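Local atomic coordinates of chaperone SycD (Chlamydia pneumoniae, PDB entry 4NRH), a protein that probably acts as a cytosolic LcrH/SycD-type chaperone of type III secretion that binds CopN and takes part in directing translocator secretion. Residues D127-Y132 and P162-L167; F96-G101 and G118-L123; M153-A158 and E169-I174; Q112-Y117 and I136-T141. One frame throughout, in Å; residues are numbered along the deposited sequence.

Contact 1 of 4, residues D127-Y132 and P162-L167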
loop_
_atom_site.group_PDB
_atom_site.type_symbol
_atom_site.label_atom_id
_atom_site.label_comp_id
_atom_site.label_asym_id
_atom_site.label_seq_id
_atom_site.Cartn_x
_atom_site.Cartn_y
_atom_site.Cartn_z
ATOM N N ASP D 127 23.934 -12.537 25.519
ATOM C CA ASP D 127 22.969 -13.600 25.798
ATOM C C ASP D 127 23.328 -14.895 25.068
ATOM O O ASP D 127 23.416 -14.915 23.841
ATOM C CB ASP D 127 21.564 -13.145 25.400
ATOM C CG ASP D 127 20.467 -13.972 26.045
ATOM O OD1 ASP D 127 20.772 -15.024 26.642
ATOM O OD2 ASP D 127 19.289 -13.571 25.947
ATOM N N PRO D 128 23.537 -15.983 25.828
ATOM C CA PRO D 128 23.822 -17.300 25.243
ATOM C C PRO D 128 22.582 -17.994 24.676
ATOM O O PRO D 128 22.707 -18.820 23.772
ATOM C CB PRO D 128 24.381 -18.091 26.430
ATOM C CG PRO D 128 23.755 -17.457 27.623
ATOM C CD PRO D 128 23.666 -15.994 27.295
ATOM N N TYR D 129 21.408 -17.660 25.205
ATOM C CA TYR D 129 20.167 -18.350 24.845
ATOM C C TYR D 129 19.736 -18.273 23.371
ATOM O O TYR D 129 19.224 -19.260 22.844
ATOM C CB TYR D 129 19.025 -17.853 25.737
ATOM C CG TYR D 129 19.007 -18.522 27.093
ATOM C CD1 TYR D 129 18.477 -19.797 27.247
ATOM C CD2 TYR D 129 19.532 -17.891 28.212
ATOM C CE1 TYR D 129 18.460 -20.422 28.478
ATOM C CE2 TYR D 129 19.520 -18.509 29.451
ATOM C CZ TYR D 129 18.983 -19.773 29.577
ATOM O OH TYR D 129 18.966 -20.394 30.805
ATOM N N PRO D 130 19.906 -17.111 22.706
ATOM C CA PRO D 130 19.575 -17.122 21.275
ATOM C C PRO D 130 20.399 -18.146 20.496
ATOM O O PRO D 130 19.888 -18.766 19.561
ATOM C CB PRO D 130 19.908 -15.698 20.825
ATOM C CG PRO D 130 19.757 -14.877 22.048
ATOM C CD PRO D 130 20.209 -15.749 23.182
ATOM N N HIS D 131 21.659 -18.316 20.886
ATOM C CA HIS D 131 22.538 -19.298 20.260
ATOM C C HIS D 131 22.120 -20.728 20.589
ATOM O O HIS D 131 22.186 -21.611 19.734
ATOM C CB HIS D 131 23.988 -19.063 20.693
ATOM C CG HIS D 131 24.518 -17.715 20.316
ATOM N ND1 HIS D 131 24.920 -17.405 19.035
ATOM C CD2 HIS D 131 24.702 -16.593 21.051
ATOM C CE1 HIS D 131 25.333 -16.150 18.998
ATOM N NE2 HIS D 131 25.211 -15.634 20.207
ATOM N N TYR D 132 21.695 -20.953 21.830
ATOM C CA TYR D 132 21.256 -22.278 22.261
ATOM C C TYR D 132 20.026 -22.751 21.493
ATOM O O TYR D 132 19.942 -23.912 21.094
ATOM C CB TYR D 132 20.960 -22.290 23.763
ATOM C CG TYR D 132 20.342 -23.586 24.243
ATOM C CD1 TYR D 132 21.101 -24.744 24.335
ATOM C CD2 TYR D 132 19.000 -23.650 24.601
ATOM C CE1 TYR D 132 20.543 -25.932 24.771
ATOM C CE2 TYR D 132 18.434 -24.834 25.038
ATOM C CZ TYR D 132 19.210 -25.972 25.121
ATOM O OH TYR D 132 18.654 -27.153 25.555
ATOM N N PRO D 162 27.164 -16.397 36.683
ATOM C CA PRO D 162 26.138 -17.048 37.505
ATOM C C PRO D 162 24.737 -16.893 36.920
ATOM O O PRO D 162 23.852 -17.697 37.212
ATOM C CB PRO D 162 26.253 -16.321 38.848
ATOM C CG PRO D 162 26.816 -14.987 38.503
ATOM C CD PRO D 162 27.767 -15.242 37.370
ATOM N N LEU D 163 24.545 -15.858 36.108
ATOM C CA LEU D 163 23.255 -15.590 35.487
ATOM C C LEU D 163 22.853 -16.692 34.507
ATOM O O LEU D 163 21.667 -16.963 34.317
ATOM C CB LEU D 163 23.289 -14.233 34.774
ATOM C CG LEU D 163 22.034 -13.791 34.017
ATOM C CD1 LEU D 163 20.844 -13.694 34.960
ATOM C CD2 LEU D 163 22.272 -12.466 33.308
ATOM N N TYR D 164 23.845 -17.331 33.894
ATOM C CA TYR D 164 23.588 -18.317 32.851
ATOM C C TYR D 164 24.030 -19.720 33.253
ATOM O O TYR D 164 24.382 -20.532 32.397
ATOM C CB TYR D 164 24.297 -17.918 31.555
ATOM C CG TYR D 164 24.095 -16.478 31.146
ATOM C CD1 TYR D 164 22.831 -15.991 30.838
ATOM C CD2 TYR D 164 25.172 -15.607 31.060
ATOM C CE1 TYR D 164 22.648 -14.673 30.461
ATOM C CE2 TYR D 164 24.999 -14.289 30.683
ATOM C CZ TYR D 164 23.736 -13.828 30.386
ATOM O OH TYR D 164 23.563 -12.516 30.011
ATOM N N ASN D 165 24.012 -20.007 34.550
ATOM C CA ASN D 165 24.513 -21.285 35.049
ATOM C C ASN D 165 23.629 -22.465 34.664
ATOM O O ASN D 165 24.135 -23.531 34.313
ATOM C CB ASN D 165 24.673 -21.243 36.568
ATOM C CG ASN D 165 25.334 -22.495 37.114
ATOM O OD1 ASN D 165 26.558 -22.624 37.094
ATOM N ND2 ASN D 165 24.524 -23.423 37.610
ATOM N N GLU D 166 22.314 -22.276 34.747
ATOM C CA GLU D 166 21.358 -23.307 34.352
ATOM C C GLU D 166 21.628 -23.798 32.932
ATOM O O GLU D 166 21.504 -24.988 32.640
ATOM C CB GLU D 166 19.923 -22.788 34.462
ATOM C CG GLU D 166 19.354 -22.836 35.871
ATOM C CD GLU D 166 17.912 -22.369 35.936
ATOM O OE1 GLU D 166 17.482 -21.627 35.029
ATOM O OE2 GLU D 166 17.208 -22.746 36.897
ATOM N N LEU D 167 21.997 -22.871 32.053
ATOM C CA LEU D 167 22.339 -23.205 30.676
ATOM C C LEU D 167 23.706 -23.884 30.603
ATOM O O LEU D 167 23.897 -24.830 29.838
ATOM C CB LEU D 167 22.329 -21.951 29.799
ATOM C CG LEU D 167 21.689 -22.043 28.410
ATOM C CD1 LEU D 167 21.974 -20.779 27.609
ATOM C CD2 LEU D 167 22.148 -23.279 27.645
#
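Asp-127 OD1, which approaches the Tyr-164 ring obliquely, accepts the backbone N of Tyr-129 at 3.1 Å, a capping bond with an N-H...O angle of 156° that reaches the oxygen from above the carboxylate plane. The other oxygen, OD2, forms a salt bridge with Arg-124. OD1 also lies in the plane of the Tyr-129 ring, at its edge. The turn held in this way places Pro-128 over one face of the Tyr-164 ring: Pro-128 CD sits over the ring centre, 3.6 Å from the centroid of Tyr-164, in a CH-pi contact only 12° off the normal. Leu-163 CG lies over the opposite face, toward the rim. The contact joins the start of helix 129-140 to the start of the C-terminal helix 165-174, in an all-helical chain consistent with a tetratricopeptide-repeat solenoid. Leu-167 reaches back from that last helix and divides its two methyls between two tyrosines. Leu-167 CD1 stands 3.5 Å from the centroid of the Tyr-129 ring, almost exactly on its normal, and also touches Pro-128 CG at 3.8 Å. Leu-167 CD2 lies over a face of Tyr-132, displaced toward the rim, 4.1 Å from the Tyr-132 centroid. A chi1 of 173°, with CG anti to the backbone N, swings the Tyr-132 ring toward Leu-167. Pro-128 also packs against Arg-157 of helix 147-158, and Tyr-132 touches Glu-170 and Ile-174 farther along helix 165-174.

Contact 2 of 4, residues F96-G101 and G118-L123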
loop_
_atom_site.group_PDB
_atom_site.type_symbol
_atom_site.label_atom_id
_atom_site.label_comp_id
_atom_site.label_asym_id
_atom_site.label_seq_id
_atom_site.Cartn_x
_atom_site.Cartn_y
_atom_site.Cartn_z
ATOM N N PHE D 96 11.660 -8.551 20.582
ATOM C CA PHE D 96 10.706 -8.684 19.483
ATOM C C PHE D 96 11.125 -9.833 18.572
ATOM O O PHE D 96 10.319 -10.697 18.231
ATOM C CB PHE D 96 10.600 -7.389 18.671
ATOM C CG PHE D 96 9.950 -6.248 19.407
ATOM C CD1 PHE D 96 9.390 -6.432 20.662
ATOM C CD2 PHE D 96 9.887 -4.988 18.831
ATOM C CE1 PHE D 96 8.794 -5.380 21.333
ATOM C CE2 PHE D 96 9.291 -3.932 19.497
ATOM C CZ PHE D 96 8.743 -4.129 20.749
ATOM N N TRP D 97 12.396 -9.831 18.187
ATOM C CA TRP D 97 12.964 -10.895 17.367
ATOM C C TRP D 97 12.962 -12.241 18.087
ATOM O O TRP D 97 12.733 -13.283 17.472
ATOM C CB TRP D 97 14.393 -10.540 16.955
ATOM C CG TRP D 97 14.489 -9.538 15.850
ATOM C CD1 TRP D 97 14.747 -8.203 15.971
ATOM C CD2 TRP D 97 14.359 -9.795 14.448
ATOM N NE1 TRP D 97 14.774 -7.612 14.731
ATOM C CE2 TRP D 97 14.537 -8.569 13.778
ATOM C CE3 TRP D 97 14.103 -10.944 13.692
ATOM C CZ2 TRP D 97 14.474 -8.460 12.391
ATOM C CZ3 TRP D 97 14.035 -10.833 12.316
ATOM C CH2 TRP D 97 14.218 -9.600 11.680
ATOM N N PHE D 98 13.224 -12.214 19.390
ATOM C CA PHE D 98 13.326 -13.439 20.175
ATOM C C PHE D 98 11.967 -14.121 20.275
ATOM O O PHE D 98 11.853 -15.334 20.094
ATOM C CB PHE D 98 13.874 -13.140 21.573
ATOM C CG PHE D 98 14.605 -14.295 22.201
ATOM C CD1 PHE D 98 14.715 -15.510 21.543
ATOM C CD2 PHE D 98 15.182 -14.164 23.454
ATOM C CE1 PHE D 98 15.388 -16.571 22.121
ATOM C CE2 PHE D 98 15.856 -15.223 24.037
ATOM C CZ PHE D 98 15.959 -16.426 23.370
ATOM N N SER D 99 10.938 -13.332 20.565
ATOM C CA SER D 99 9.579 -13.848 20.650
ATOM C C SER D 99 9.075 -14.289 19.280
ATOM O O SER D 99 8.290 -15.232 19.173
ATOM C CB SER D 99 8.646 -12.795 21.248
ATOM O OG SER D 99 8.988 -12.520 22.596
ATOM N N LEU D 100 9.525 -13.602 18.234
ATOM C CA LEU D 100 9.199 -13.993 16.868
ATOM C C LEU D 100 9.840 -15.340 16.554
ATOM O O LEU D 100 9.217 -16.215 15.954
ATOM C CB LEU D 100 9.664 -12.931 15.868
ATOM C CG LEU D 100 9.552 -13.290 14.384
ATOM C CD1 LEU D 100 8.128 -13.699 14.026
ATOM C CD2 LEU D 100 10.020 -12.137 13.508
ATOM N N GLY D 101 11.095 -15.496 16.969
ATOM C CA GLY D 101 11.824 -16.734 16.773
ATOM C C GLY D 101 11.189 -17.905 17.495
ATOM O O GLY D 101 11.067 -18.996 16.939
ATOM N N GLY D 118 19.161 -15.488 15.146
ATOM C CA GLY D 118 20.433 -14.919 14.737
ATOM C C GLY D 118 20.479 -13.413 14.900
ATOM O O GLY D 118 21.495 -12.857 15.316
ATOM N N VAL D 119 19.374 -12.752 14.570
ATOM C CA VAL D 119 19.274 -11.307 14.733
ATOM C C VAL D 119 19.284 -10.935 16.214
ATOM O O VAL D 119 19.928 -9.965 16.617
ATOM C CB VAL D 119 18.000 -10.750 14.070
ATOM C CG1 VAL D 119 17.806 -9.286 14.429
ATOM C CG2 VAL D 119 18.072 -10.923 12.560
ATOM N N THR D 120 18.574 -11.724 17.018
ATOM C CA THR D 120 18.537 -11.527 18.463
ATOM C C THR D 120 19.948 -11.559 19.042
ATOM O O THR D 120 20.291 -10.760 19.914
ATOM C CB THR D 120 17.672 -12.597 19.161
ATOM O OG1 THR D 120 16.375 -12.639 18.556
ATOM C CG2 THR D 120 17.525 -12.282 20.642
ATOM N N ALA D 121 20.758 -12.490 18.548
ATOM C CA ALA D 121 22.148 -12.617 18.973
ATOM C C ALA D 121 22.936 -11.345 18.669
ATOM O O ALA D 121 23.655 -10.832 19.525
ATOM C CB ALA D 121 22.797 -13.816 18.304
ATOM N N VAL D 122 22.802 -10.853 17.441
ATOM C CA VAL D 122 23.470 -9.628 17.011
ATOM C C VAL D 122 23.093 -8.445 17.900
ATOM O O VAL D 122 23.953 -7.667 18.318
ATOM C CB VAL D 122 23.125 -9.292 15.544
ATOM C CG1 VAL D 122 23.702 -7.939 15.154
ATOM C CG2 VAL D 122 23.638 -10.381 14.617
ATOM N N LEU D 123 21.803 -8.321 18.191
ATOM C CA LEU D 123 21.292 -7.211 18.989
ATOM C C LEU D 123 21.627 -7.377 20.470
ATOM O O LEU D 123 21.625 -6.407 21.229
ATOM C CB LEU D 123 19.779 -7.083 18.806
ATOM C CG LEU D 123 19.283 -6.792 17.388
ATOM C CD1 LEU D 123 17.761 -6.818 17.336
ATOM C CD2 LEU D 123 19.819 -5.460 16.881
#
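Val-119 is the first residue of 118-123 to meet helix 96-101, and it does so over the indole of Trp-97. Val-119 CG1 stands 3.3 Å from the centroid of the five-membered ring of Trp-97, 6° off the normal, a close CH-pi contact in which CE2 is the nearest ring atom. Since chi1 of Val-119 (171°) sets CG1 opposite the backbone N, its second methyl, CG2, stands over the rim of the six-membered ring, 4.0 Å from Trp-97 CZ3. One residue on, Thr-120 comes to where the two backbones are closest, its CA being 5.7 Å from that of Trp-97. The hydroxyl OG1 of Thr-120 rests 3.3 Å from Trp-97 CB; it is equally near Phe-98 N, but the angle there is too poor for a bond, and its hydrogen bond goes to Ala-116 O in its own helix. The methyl CG2 of Thr-120 turns the other way and touches CB and CG of Phe-98, both at 3.9 Å. A turn later Leu-123 brings CD1 to 3.6 Å from Trp-97 CD1, near the five-membered ring, whose NE1 is hydrogen-bonded to Pro-91 O. The axes of the two segments run antiparallel at 157°, 8.5 Å apart, and both lie in the tetratricopeptide-repeat range, where they form the helix-turn-helix hairpin of the motif. Trp-97 also packs on Val-87 of helix 76-89 and meets the steeply inclined His-115 ring, while Phe-98 and Thr-120 lean on Tyr-129 and Pro-130 of helix 129-140.

Contact 3 of 4, residues M153-A158 and E169-I174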
loop_
_atom_site.group_PDB
_atom_site.type_symbol
_atom_site.label_atom_id
_atom_site.label_comp_id
_atom_site.label_asym_id
_atom_site.label_seq_id
_atom_site.Cartn_x
_atom_site.Cartn_y
_atom_site.Cartn_z
ATOM N N MET D 153 29.098 -21.071 20.792
ATOM C CA MET D 153 28.854 -19.645 20.981
ATOM C C MET D 153 28.018 -19.400 22.230
ATOM O O MET D 153 28.249 -18.439 22.964
ATOM C CB MET D 153 28.162 -19.044 19.758
ATOM C CG MET D 153 29.117 -18.429 18.750
ATOM S SD MET D 153 28.326 -18.051 17.177
ATOM C CE MET D 153 29.751 -17.636 16.174
ATOM N N ALA D 154 27.043 -20.272 22.464
ATOM C CA ALA D 154 26.252 -20.221 23.686
ATOM C C ALA D 154 27.142 -20.527 24.884
ATOM O O ALA D 154 27.070 -19.853 25.910
ATOM C CB ALA D 154 25.091 -21.198 23.614
ATOM N N TRP D 155 27.980 -21.549 24.735
ATOM C CA TRP D 155 28.890 -21.992 25.787
ATOM C C TRP D 155 29.812 -20.880 26.281
ATOM O O TRP D 155 29.973 -20.690 27.486
ATOM C CB TRP D 155 29.727 -23.173 25.291
ATOM C CG TRP D 155 30.825 -23.567 26.229
ATOM C CD1 TRP D 155 32.166 -23.433 26.021
ATOM C CD2 TRP D 155 30.676 -24.159 27.525
ATOM N NE1 TRP D 155 32.864 -23.906 27.107
ATOM C CE2 TRP D 155 31.973 -24.357 28.044
ATOM C CE3 TRP D 155 29.576 -24.542 28.297
ATOM C CZ2 TRP D 155 32.196 -24.919 29.298
ATOM C CZ3 TRP D 155 29.800 -25.101 29.542
ATOM C CH2 TRP D 155 31.100 -25.284 30.031
ATOM N N VAL D 156 30.425 -20.162 25.343
ATOM C CA VAL D 156 31.337 -19.069 25.670
ATOM C C VAL D 156 30.635 -18.004 26.509
ATOM O O VAL D 156 31.184 -17.508 27.494
ATOM C CB VAL D 156 31.914 -18.423 24.391
ATOM C CG1 VAL D 156 32.597 -17.102 24.713
ATOM C CG2 VAL D 156 32.885 -19.375 23.710
ATOM N N ARG D 157 29.411 -17.672 26.115
ATOM C CA ARG D 157 28.630 -16.645 26.793
ATOM C C ARG D 157 27.988 -17.151 28.085
ATOM O O ARG D 157 27.641 -16.358 28.960
ATOM C CB ARG D 157 27.551 -16.107 25.851
ATOM C CG ARG D 157 28.101 -15.276 24.703
ATOM C CD ARG D 157 27.205 -15.359 23.478
ATOM N NE ARG D 157 27.702 -14.531 22.381
ATOM C CZ ARG D 157 28.664 -14.900 21.541
ATOM N NH1 ARG D 157 29.240 -16.087 21.667
ATOM N NH2 ARG D 157 29.051 -14.080 20.574
ATOM N N ALA D 158 27.835 -18.467 28.201
ATOM C CA ALA D 158 27.148 -19.058 29.348
ATOM C C ALA D 158 28.063 -19.260 30.554
ATOM O O ALA D 158 27.673 -18.980 31.687
ATOM C CB ALA D 158 26.514 -20.386 28.953
ATOM N N GLU D 169 25.099 -25.771 32.785
ATOM C CA GLU D 169 24.920 -27.155 33.211
ATOM C C GLU D 169 24.425 -28.019 32.055
ATOM O O GLU D 169 24.931 -29.118 31.826
ATOM C CB GLU D 169 23.936 -27.235 34.382
ATOM C CG GLU D 169 24.371 -26.481 35.630
ATOM C CD GLU D 169 25.421 -27.225 36.432
ATOM O OE1 GLU D 169 25.722 -28.389 36.094
ATOM O OE2 GLU D 169 25.943 -26.645 37.407
ATOM N N GLU D 170 23.427 -27.511 31.337
ATOM C CA GLU D 170 22.819 -28.229 30.222
ATOM C C GLU D 170 23.815 -28.549 29.109
ATOM O O GLU D 170 23.829 -29.662 28.586
ATOM C CB GLU D 170 21.650 -27.423 29.652
ATOM C CG GLU D 170 20.923 -28.105 28.503
ATOM C CD GLU D 170 20.150 -29.334 28.946
ATOM O OE1 GLU D 170 19.860 -29.455 30.154
ATOM O OE2 GLU D 170 19.831 -30.179 28.083
ATOM N N ILE D 171 24.648 -27.574 28.757
ATOM C CA ILE D 171 25.618 -27.750 27.679
ATOM C C ILE D 171 26.650 -28.808 28.061
ATOM O O ILE D 171 27.071 -29.609 27.224
ATOM C CB ILE D 171 26.328 -26.423 27.337
ATOM C CG1 ILE D 171 25.304 -25.377 26.891
ATOM C CG2 ILE D 171 27.378 -26.635 26.254
ATOM C CD1 ILE D 171 25.912 -24.050 26.495
ATOM N N LEU D 172 27.044 -28.811 29.330
ATOM C CA LEU D 172 27.902 -29.862 29.865
ATOM C C LEU D 172 27.209 -31.217 29.750
ATOM O O LEU D 172 27.829 -32.214 29.378
ATOM C CB LEU D 172 28.267 -29.579 31.323
ATOM C CG LEU D 172 29.257 -28.441 31.574
ATOM C CD1 LEU D 172 29.341 -28.120 33.059
ATOM C CD2 LEU D 172 30.630 -28.790 31.019
ATOM N N ASP D 173 25.920 -31.238 30.076
ATOM C CA ASP D 173 25.124 -32.460 30.024
ATOM C C ASP D 173 24.979 -32.968 28.592
ATOM O O ASP D 173 24.943 -34.176 28.353
ATOM C CB ASP D 173 23.742 -32.219 30.639
ATOM C CG ASP D 173 22.940 -33.495 30.790
ATOM O OD1 ASP D 173 23.553 -34.571 30.961
ATOM O OD2 ASP D 173 21.694 -33.424 30.735
ATOM N N ILE D 174 24.889 -32.038 27.647
ATOM C CA ILE D 174 24.804 -32.381 26.231
ATOM C C ILE D 174 26.102 -33.020 25.742
ATOM O O ILE D 174 26.083 -34.010 25.009
ATOM C CB ILE D 174 24.491 -31.138 25.370
ATOM C CG1 ILE D 174 23.083 -30.619 25.670
ATOM C CG2 ILE D 174 24.633 -31.454 23.887
ATOM C CD1 ILE D 174 22.655 -29.471 24.785
#
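A trans chi1 (172°) swings the indole of Trp-155 across toward helix 169-174, and Ile-171 has CG1 anti to its carbonyl carbon with the chain extended beyond (chi2 -178°), which drives CD1 back into helix 153-158. The two side chains cross, with the isoleucine against the root and six-membered ring of the indole. Ile-171 CD1 lies against the backbone of the opposite helix, 3.7 Å from the CA of Trp-155, and reaches CB of Ala-154 at 4.1 Å and, loosely, that of Ala-158. The branch methyl CG2 of Ile-171 meets Trp-155 CE3 at 3.7 Å. Farther out on the indole, Leu-172 CD2 touches CH2 of Trp-155, also at 3.7 Å, while CG packs near CZ3. The axes of the two segments are 10.4 Å apart at 138°, so the C-terminal helix is splayed against its predecessor, closing the end of the helical array. Across the two segments the contact is wholly apolar and rests on shape; the partly exposed indole also makes a cation-pi contact with Arg-175, which adds a charged partner to this apolar packing.

Contact 4 of 4, residues Q112-Y117 and I136-T141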
loop_
_atom_site.group_PDB
_atom_site.type_symbol
_atom_site.label_atom_id
_atom_site.label_comp_id
_atom_site.label_asym_id
_atom_site.label_seq_id
_atom_site.Cartn_x
_atom_site.Cartn_y
_atom_site.Cartn_z
ATOM N N GLN D 112 13.128 -19.843 9.273
ATOM C CA GLN D 112 12.854 -18.457 9.630
ATOM C C GLN D 112 13.070 -18.212 11.121
ATOM O O GLN D 112 13.420 -17.105 11.531
ATOM C CB GLN D 112 11.433 -18.075 9.223
ATOM C CG GLN D 112 11.247 -18.011 7.718
ATOM C CD GLN D 112 9.894 -17.469 7.314
ATOM O OE1 GLN D 112 8.982 -17.363 8.135
ATOM N NE2 GLN D 112 9.753 -17.128 6.039
ATOM N N ALA D 113 12.851 -19.249 11.924
ATOM C CA ALA D 113 13.120 -19.182 13.357
ATOM C C ALA D 113 14.604 -18.947 13.603
ATOM O O ALA D 113 14.986 -18.175 14.484
ATOM C CB ALA D 113 12.658 -20.454 14.048
ATOM N N LEU D 114 15.435 -19.630 12.821
ATOM C CA LEU D 114 16.885 -19.481 12.898
ATOM C C LEU D 114 17.325 -18.047 12.629
ATOM O O LEU D 114 18.177 -17.508 13.336
ATOM C CB LEU D 114 17.565 -20.428 11.908
ATOM C CG LEU D 114 17.674 -21.889 12.339
ATOM C CD1 LEU D 114 17.958 -22.780 11.141
ATOM C CD2 LEU D 114 18.758 -22.038 13.392
ATOM N N HIS D 115 16.745 -17.437 11.599
ATOM C CA HIS D 115 17.063 -16.060 11.239
ATOM C C HIS D 115 16.738 -15.087 12.369
ATOM O O HIS D 115 17.528 -14.193 12.672
ATOM C CB HIS D 115 16.313 -15.651 9.969
ATOM C CG HIS D 115 16.473 -14.207 9.616
ATOM N ND1 HIS D 115 15.435 -13.300 9.697
ATOM C CD2 HIS D 115 17.549 -13.505 9.188
ATOM C CE1 HIS D 115 15.864 -12.108 9.329
ATOM N NE2 HIS D 115 17.146 -12.204 9.014
ATOM N N ALA D 116 15.574 -15.268 12.986
ATOM C CA ALA D 116 15.138 -14.399 14.074
ATOM C C ALA D 116 16.047 -14.544 15.291
ATOM O O ALA D 116 16.393 -13.556 15.941
ATOM C CB ALA D 116 13.694 -14.700 14.447
ATOM N N TYR D 117 16.426 -15.783 15.597
ATOM C CA TYR D 117 17.371 -16.057 16.678
ATOM C C TYR D 117 18.728 -15.416 16.401
ATOM O O TYR D 117 19.367 -14.874 17.304
ATOM C CB TYR D 117 17.540 -17.564 16.879
ATOM C CG TYR D 117 16.358 -18.245 17.533
ATOM C CD1 TYR D 117 15.569 -17.576 18.459
ATOM C CD2 TYR D 117 16.040 -19.563 17.231
ATOM C CE1 TYR D 117 14.492 -18.199 19.063
ATOM C CE2 TYR D 117 14.966 -20.194 17.829
ATOM C CZ TYR D 117 14.196 -19.509 18.743
ATOM O OH TYR D 117 13.127 -20.139 19.336
ATOM N N ILE D 136 19.342 -25.914 18.906
ATOM C CA ILE D 136 18.186 -26.802 18.866
ATOM C C ILE D 136 17.600 -26.894 17.458
ATOM O O ILE D 136 17.345 -27.986 16.952
ATOM C CB ILE D 136 17.085 -26.337 19.842
ATOM C CG1 ILE D 136 17.560 -26.470 21.290
ATOM C CG2 ILE D 136 15.807 -27.133 19.632
ATOM C CD1 ILE D 136 16.513 -26.075 22.310
ATOM N N CYS D 137 17.409 -25.742 16.822
ATOM C CA CYS D 137 16.824 -25.690 15.485
ATOM C C CYS D 137 17.729 -26.333 14.436
ATOM O O CYS D 137 17.254 -27.061 13.564
ATOM C CB CYS D 137 16.517 -24.243 15.098
ATOM S SG CYS D 137 15.083 -23.535 15.940
ATOM N N TYR D 138 19.029 -26.054 14.517
ATOM C CA TYR D 138 20.001 -26.661 13.611
ATOM C C TYR D 138 20.021 -28.178 13.777
ATOM O O TYR D 138 20.270 -28.918 12.826
ATOM C CB TYR D 138 21.399 -26.091 13.857
ATOM C CG TYR D 138 21.640 -24.720 13.265
ATOM C CD1 TYR D 138 21.230 -24.415 11.973
ATOM C CD2 TYR D 138 22.286 -23.734 13.997
ATOM C CE1 TYR D 138 21.457 -23.163 11.429
ATOM C CE2 TYR D 138 22.514 -22.480 13.465
ATOM C CZ TYR D 138 22.097 -22.199 12.181
ATOM O OH TYR D 138 22.325 -20.951 11.648
ATOM N N THR D 139 19.762 -28.629 15.001
ATOM C CA THR D 139 19.647 -30.050 15.307
ATOM C C THR D 139 18.404 -30.627 14.634
ATOM O O THR D 139 18.418 -31.752 14.128
ATOM C CB THR D 139 19.585 -30.297 16.830
ATOM O OG1 THR D 139 20.821 -29.894 17.433
ATOM C CG2 THR D 139 19.334 -31.768 17.134
ATOM N N LEU D 140 17.335 -29.836 14.617
ATOM C CA LEU D 140 16.056 -30.257 14.052
ATOM C C LEU D 140 16.093 -30.421 12.532
ATOM O O LEU D 140 15.182 -31.009 11.951
ATOM C CB LEU D 140 14.948 -29.270 14.432
ATOM C CG LEU D 140 13.986 -29.699 15.546
ATOM C CD1 LEU D 140 13.772 -31.207 15.536
ATOM C CD2 LEU D 140 14.453 -29.225 16.911
ATOM N N THR D 141 17.138 -29.907 11.887
ATOM C CA THR D 141 17.253 -30.059 10.439
ATOM C C THR D 141 18.018 -31.340 10.116
ATOM O O THR D 141 18.096 -31.761 8.962
ATOM C CB THR D 141 17.965 -28.856 9.794
ATOM O OG1 THR D 141 19.322 -28.797 10.251
ATOM C CG2 THR D 141 17.256 -27.560 10.162
#
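Tyr-138 receives Leu-114 over one face of its ring: Leu-114 CD2 stands 3.5 Å from the ring centroid of Tyr-138, 11° off the normal, a CH-pi contact almost above the centre. The other methyl of Leu-114, CD1, reaches the rim at Tyr-138 CE1, also at 3.5 Å. The Tyr-117 ring is met differently, with Cys-137 SG at its edge and in its plane, 3.8 Å from CE2 of Tyr-117, an in-plane sulfur-aromatic contact. Leu-114 CD2 also touches Cys-137 CB at 3.6 Å. Cys-137 has SG anti to its carbonyl carbon (chi1 -74°), a setting that directs the sulfur toward both Tyr-117 and Ala-113, whose CB is 4.4 Å from SG. The buried Tyr-117 OH is hydrogen-bonded to ND1 of His-105. The axes of the two segments run antiparallel at 158° and are 10.1 Å apart. Helix 110-123, of the tetratricopeptide repeat, is in this way joined to the next helix of the superhelical stack. On the flanks, Cys-137 also touches His-105 of helix 94-106, and Tyr-138 packs on Ala-147 and Ala-150 of helix 147-158.

How the contacts relate
The four contacts overlap along the helical array, several with alternating segments. Contacts 2 and 4 share helix 110-123, with centres 11 Å apart, and Phe-98 CE1 meets Tyr-117 CE1 at 3.6 Å between them. Helix 129-140 then serves both contact 4, near its end, and contact 1, at its start, their centres 17 Å apart. Contact 1 also leans on contact 2, where Pro-130 CG lies 3.7 Å from Thr-120 CG2. Contacts 1 and 3 share helix 165-174 and are the closest pair, their centres 7 Å apart. Contact 3, its centre about 22 Å from that of the chain, touches neither contact 2 nor contact 4.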